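Local atomic coordinates of genome polyprotein (Rhinovirus C, PDB entry 6KU8), a protein that is processed into several viral proteins, among them the 3C cysteine protease described here, which cleaves the polyprotein and is captured with the inhibitor rupintrivir. Residues H19-M30 / H43-D53. Numbering follows the deposited sequence.
Sequences HVITTSKGEFNM and HAECGDSVTID. With AG7 (4-{2-(4-fluoro-benzyl)-6-methyl-5-[(5-methyl-isoxazole-3-carbonyl)-amino]-4-oxo-heptanoylamino}-5-(2-oxo-pyrrolidin-3-yl)-pentanoic acid ethyl ester), chain B.
The seam that closes the N-terminal six-stranded barrel of this chymotrypsin-like 3C protease brings strand 19-23 against strand 49-52, and the hairpin turn 23-26 against the 3-10 segment carrying His43. Two antiparallel bridges define the register: Ile21 faces Ile52 in a non-hydrogen-bonded pair, while in the hydrogen-bonded pair Thr22 N reaches Thr51 O at 2.9 Å and a water links Thr22 O to Thr51 N.

Just past the strand, Asp53 grips its partner with both carboxylate oxygens. OD2 receives His19 ND1 at 2.6 Å, a nearly straight bond (168°) lying in the imidazole plane although ring and carboxylate are turned 45° apart; OD1 takes Val20 N at 3.0 Å. Both donors come on the syn sides but tilted well out of the carboxylate plane, and Asp53 N returns a bond to Val20 O (2.8 Å).

At the other end, Thr23 OG1 sits between its backbone N and carbonyl carbon (chi1 79°), where it donates to a lone pair of Ala44 O at 2.7 Å and accepts from Lys25 N, forming an ST turn. Ala44 CB rests over the centre of one Phe28 face, 3.5 Å from the centroid, a CH-pi contact, while His43 NE2 lies at that ring's edge, 3.6 Å from Phe28 CE2. The inhibitor's C05 lies over a His43 face; Glu74 is hydrogen-bonded to His43 ND1, and Cys150 touches the ring, consistent with a Cys-His-Glu triad.

Chemically, the carboxylate, hydrogen-bonded through both oxygens, should restrain His19 ring rotation and would favour a protonated imidazole, whereas the Phe28 face and the Thr23 OG1 bond to Ala44 O would limit movement of the backbone next to His43.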
loop_
_atom_site.group_PDB
_atom_site.type_symbol
_atom_site.label_atom_id
_atom_site.label_comp_id
_atom_site.label_asym_id
_atom_site.label_seq_id
_atom_site.Cartn_x
_atom_site.Cartn_y
_atom_site.Cartn_z
ATOM N N HIS A 19 -6.361 -5.626 5.836
ATOM C CA HIS A 19 -7.517 -5.216 6.616
ATOM C C HIS A 19 -8.086 -3.927 6.041
ATOM O O HIS A 19 -7.376 -3.139 5.401
ATOM C CB HIS A 19 -7.149 -5.023 8.092
ATOM C CG HIS A 19 -6.530 -6.240 8.702
ATOM N ND1 HIS A 19 -7.264 -7.181 9.390
ATOM C CD2 HIS A 19 -5.257 -6.703 8.672
ATOM C CE1 HIS A 19 -6.466 -8.158 9.785
ATOM N NE2 HIS A 19 -5.241 -7.891 9.362
ATOM N N VAL A 20 -9.377 -3.722 6.281
ATOM C CA VAL A 20 -10.065 -2.508 5.858
ATOM C C VAL A 20 -9.830 -1.446 6.918
ATOM O O VAL A 20 -10.201 -1.626 8.080
ATOM C CB VAL A 20 -11.570 -2.754 5.668
ATOM C CG1 VAL A 20 -12.265 -1.468 5.283
ATOM C CG2 VAL A 20 -11.835 -3.879 4.660
ATOM N N ILE A 21 -9.228 -0.336 6.521
ATOM C CA ILE A 21 -9.010 0.798 7.409
ATOM C C ILE A 21 -9.960 1.900 6.971
ATOM O O ILE A 21 -10.072 2.194 5.776
ATOM C CB ILE A 21 -7.539 1.255 7.376
ATOM C CG1 ILE A 21 -7.149 1.948 8.681
ATOM C CG2 ILE A 21 -7.296 2.180 6.206
ATOM C CD1 ILE A 21 -5.630 2.013 8.899
ATOM N N THR A 22 -10.681 2.472 7.930
ATOM C CA THR A 22 -11.694 3.484 7.661
ATOM C C THR A 22 -11.247 4.766 8.340
ATOM O O THR A 22 -11.007 4.769 9.550
ATOM C CB THR A 22 -13.072 3.054 8.182
ATOM O OG1 THR A 22 -13.444 1.805 7.589
ATOM C CG2 THR A 22 -14.144 4.099 7.830
ATOM N N THR A 23 -11.100 5.834 7.562
ATOM C CA THR A 23 -10.830 7.167 8.091
ATOM C C THR A 23 -11.852 8.135 7.509
ATOM O O THR A 23 -12.721 7.753 6.722
ATOM C CB THR A 23 -9.400 7.642 7.776
ATOM O OG1 THR A 23 -9.323 8.102 6.415
ATOM C CG2 THR A 23 -8.383 6.523 8.006
ATOM N N SER A 24 -11.738 9.410 7.886
ATOM C CA SER A 24 -12.587 10.419 7.272
ATOM C C SER A 24 -12.378 10.491 5.765
ATOM O O SER A 24 -13.252 10.991 5.054
ATOM C CB SER A 24 -12.330 11.784 7.915
ATOM O OG SER A 24 -10.969 12.157 7.774
ATOM N N LYS A 25 -11.255 9.983 5.256
ATOM C CA LYS A 25 -11.022 9.956 3.815
ATOM C C LYS A 25 -11.626 8.729 3.134
ATOM O O LYS A 25 -11.405 8.534 1.931
ATOM C CB LYS A 25 -9.521 10.023 3.513
ATOM C CG LYS A 25 -8.803 11.199 4.171
ATOM C CD LYS A 25 -9.746 12.369 4.398
ATOM C CE LYS A 25 -9.172 13.666 3.866
ATOM N NZ LYS A 25 -9.240 13.680 2.380
ATOM N N GLY A 26 -12.373 7.910 3.861
ATOM C CA GLY A 26 -12.995 6.732 3.293
ATOM C C GLY A 26 -12.299 5.447 3.699
ATOM O O GLY A 26 -11.539 5.386 4.669
ATOM N N GLU A 27 -12.570 4.400 2.920
ATOM C CA GLU A 27 -12.052 3.062 3.164
ATOM C C GLU A 27 -10.783 2.829 2.352
ATOM O O GLU A 27 -10.736 3.125 1.158
ATOM C CB GLU A 27 -13.086 1.994 2.799
ATOM C CG GLU A 27 -14.168 1.768 3.828
ATOM C CD GLU A 27 -15.029 0.560 3.495
ATOM O OE1 GLU A 27 -15.009 0.092 2.331
ATOM O OE2 GLU A 27 -15.706 0.068 4.417
ATOM N N PHE A 28 -9.766 2.289 3.010
ATOM C CA PHE A 28 -8.492 1.967 2.385
ATOM C C PHE A 28 -8.142 0.530 2.720
ATOM O O PHE A 28 -8.644 -0.036 3.698
ATOM C CB PHE A 28 -7.354 2.880 2.868
ATOM C CG PHE A 28 -7.584 4.335 2.595
ATOM C CD1 PHE A 28 -8.427 5.082 3.409
ATOM C CD2 PHE A 28 -6.962 4.958 1.521
ATOM C CE1 PHE A 28 -8.652 6.428 3.146
ATOM C CE2 PHE A 28 -7.167 6.300 1.261
ATOM C CZ PHE A 28 -8.012 7.036 2.062
ATOM N N ASN A 29 -7.261 -0.049 1.905
ATOM C CA ASN A 29 -6.635 -1.320 2.241
ATOM C C ASN A 29 -5.393 -1.050 3.076
ATOM O O ASN A 29 -4.584 -0.185 2.731
ATOM C CB ASN A 29 -6.257 -2.126 0.999
ATOM C CG ASN A 29 -5.638 -3.457 1.354
ATOM O OD1 ASN A 29 -6.253 -4.277 2.024
ATOM N ND2 ASN A 29 -4.411 -3.678 0.905
ATOM N N MET A 30 -5.251 -1.796 4.170
ATOM C CA MET A 30 -4.085 -1.748 5.033
ATOM C C MET A 30 -3.310 -3.051 4.886
ATOM O O MET A 30 -3.890 -4.141 4.986
ATOM C CB MET A 30 -4.492 -1.532 6.494
ATOM C CG MET A 30 -3.293 -1.381 7.464
ATOM S SD MET A 30 -3.773 -1.555 9.216
ATOM C CE MET A 30 -3.721 -3.346 9.384
ATOM N N HIS A 43 -2.154 9.755 2.515
ATOM C CA HIS A 43 -3.330 10.614 2.357
ATOM C C HIS A 43 -4.596 10.022 2.967
ATOM O O HIS A 43 -5.652 10.660 2.890
ATOM C CB HIS A 43 -3.562 10.938 0.877
ATOM C CG HIS A 43 -4.027 9.769 0.053
ATOM N ND1 HIS A 43 -3.176 9.032 -0.748
ATOM C CD2 HIS A 43 -5.257 9.215 -0.098
ATOM C CE1 HIS A 43 -3.861 8.076 -1.357
ATOM N NE2 HIS A 43 -5.126 8.169 -0.983
ATOM N N ALA A 44 -4.538 8.824 3.554
ATOM C CA ALA A 44 -5.653 8.372 4.376
ATOM C C ALA A 44 -5.752 9.174 5.665
ATOM O O ALA A 44 -6.810 9.175 6.304
ATOM C CB ALA A 44 -5.524 6.874 4.685
ATOM N N GLU A 45 -4.674 9.854 6.054
ATOM C CA GLU A 45 -4.654 10.757 7.209
ATOM C C GLU A 45 -5.082 10.055 8.495
ATOM O O GLU A 45 -5.948 10.532 9.236
ATOM C CB GLU A 45 -5.517 11.992 6.946
ATOM C CG GLU A 45 -4.933 12.900 5.875
ATOM C CD GLU A 45 -5.847 14.063 5.534
ATOM O OE1 GLU A 45 -6.727 14.395 6.365
ATOM O OE2 GLU A 45 -5.689 14.639 4.431
ATOM N N CYS A 46 -4.443 8.921 8.780
ATOM C CA CYS A 46 -4.788 8.173 9.982
ATOM C C CYS A 46 -4.487 8.994 11.232
ATOM O O CYS A 46 -3.512 9.747 11.281
ATOM C CB CYS A 46 -4.027 6.848 10.020
ATOM S SG CYS A 46 -4.447 5.739 8.634
ATOM N N GLY A 47 -5.343 8.853 12.244
ATOM C CA GLY A 47 -5.173 9.529 13.514
ATOM C C GLY A 47 -4.454 8.673 14.540
ATOM O O GLY A 47 -3.841 7.650 14.222
ATOM N N ASP A 48 -4.524 9.115 15.798
ATOM C CA ASP A 48 -3.860 8.385 16.870
ATOM C C ASP A 48 -4.544 7.061 17.156
ATOM O O ASP A 48 -3.930 6.167 17.745
ATOM C CB ASP A 48 -3.800 9.237 18.138
ATOM C CG ASP A 48 -2.865 10.423 17.993
ATOM O OD1 ASP A 48 -3.157 11.478 18.591
ATOM O OD2 ASP A 48 -1.847 10.301 17.276
ATOM N N SER A 49 -5.793 6.908 16.750
ATOM C CA SER A 49 -6.383 5.588 16.643
ATOM C C SER A 49 -7.109 5.509 15.313
ATOM O O SER A 49 -7.602 6.516 14.787
ATOM C CB SER A 49 -7.324 5.263 17.830
ATOM O OG SER A 49 -8.627 5.742 17.606
ATOM N N VAL A 50 -7.135 4.299 14.760
ATOM C CA VAL A 50 -7.664 4.047 13.432
ATOM C C VAL A 50 -8.711 2.950 13.537
ATOM O O VAL A 50 -8.627 2.061 14.392
ATOM C CB VAL A 50 -6.548 3.650 12.435
ATOM C CG1 VAL A 50 -5.579 4.815 12.221
ATOM C CG2 VAL A 50 -5.790 2.432 12.946
ATOM N N THR A 51 -9.709 3.032 12.668
ATOM C CA THR A 51 -10.728 1.997 12.543
ATOM C C THR A 51 -10.213 0.914 11.603
ATOM O O THR A 51 -10.047 1.152 10.401
ATOM C CB THR A 51 -12.029 2.586 12.018
ATOM O OG1 THR A 51 -12.376 3.728 12.805
ATOM C CG2 THR A 51 -13.149 1.554 12.109
ATOM N N ILE A 52 -9.967 -0.273 12.152
ATOM C CA ILE A 52 -9.532 -1.434 11.389
ATOM C C ILE A 52 -10.609 -2.504 11.513
ATOM O O ILE A 52 -10.976 -2.888 12.629
ATOM C CB ILE A 52 -8.183 -1.954 11.889
ATOM C CG1 ILE A 52 -7.124 -0.851 11.758
ATOM C CG2 ILE A 52 -7.781 -3.199 11.126
ATOM C CD1 ILE A 52 -5.802 -1.227 12.368
ATOM N N ASP A 53 -11.112 -2.977 10.371
ATOM C CA ASP A 53 -12.193 -3.966 10.335
ATOM C C ASP A 53 -13.310 -3.585 11.313
ATOM O O ASP A 53 -13.841 -4.421 12.047
ATOM C CB ASP A 53 -11.667 -5.383 10.622
ATOM C CG ASP A 53 -10.656 -5.870 9.579
ATOM O OD1 ASP A 53 -10.712 -5.386 8.429
ATOM O OD2 ASP A 53 -9.800 -6.739 9.905
HETATM C C01 AG7 B . -5.381 11.280 -6.806
HETATM C C02 AG7 B . -5.617 11.524 -5.326
HETATM O O03 AG7 B . -5.306 10.208 -7.335
HETATM C C04 AG7 B . -5.331 10.330 -4.425
HETATM C C05 AG7 B . -5.233 10.951 -3.042
HETATM C C06 AG7 B . -3.852 11.593 -2.830
HETATM C C07 AG7 B . -2.702 10.865 -3.094
HETATM C C08 AG7 B . -1.456 11.440 -2.906
HETATM C C09 AG7 B . -1.347 12.751 -2.456
HETATM C C10 AG7 B . -2.495 13.484 -2.191
HETATM C C11 AG7 B . -3.746 12.908 -2.378
HETATM N N12 AG7 B . -6.368 7.938 -4.706
HETATM C C13 AG7 B . -7.593 7.160 -4.959
HETATM C C14 AG7 B . -7.253 6.323 -6.182
HETATM C C15 AG7 B . -7.238 7.232 -7.469
HETATM C C16 AG7 B . -7.252 6.272 -8.766
HETATM N N17 AG7 B . -8.039 6.818 -9.680
HETATM O O18 AG7 B . -6.649 5.258 -8.871
HETATM C C19 AG7 B . -8.197 6.299 -3.842
HETATM C C20 AG7 B . -7.937 6.927 -2.463
HETATM C C21 AG7 B . -9.268 7.612 -2.253
HETATM O O22 AG7 B . -9.348 8.860 -1.642
HETATM O O23 AG7 B . -10.232 7.064 -2.666
HETATM C C47 AG7 B . -6.512 9.381 -4.619
HETATM O O48 AG7 B . -7.600 9.837 -4.726
HETATM C C50 AG7 B . -10.662 9.327 -1.602
HETATM C C53 AG7 B . -10.726 10.494 -0.618
HETATM C C57 AG7 B . -5.255 12.602 -7.539
HETATM N N58 AG7 B . -4.829 12.369 -8.865
HETATM C C59 AG7 B . -3.972 13.331 -9.467
HETATM O O60 AG7 B . -3.551 14.326 -8.966
HETATM C C78 AG7 B . -6.612 13.304 -7.631
HETATM C C81 AG7 B . -6.515 14.735 -8.174
HETATM F F1 AG7 B . -0.110 13.312 -2.278
HETATM C C82 AG7 B . -7.553 12.466 -8.503
HETATM C C83 AG7 B . -8.622 8.112 -9.139
HETATM C C84 AG7 B . -8.328 8.010 -7.571
HETATM C C1 AG7 B . -3.700 12.906 -10.860
HETATM O O HOH W 1 -10.053 5.913 11.678
HETATM O O HOH W 2 -8.999 10.802 9.221
#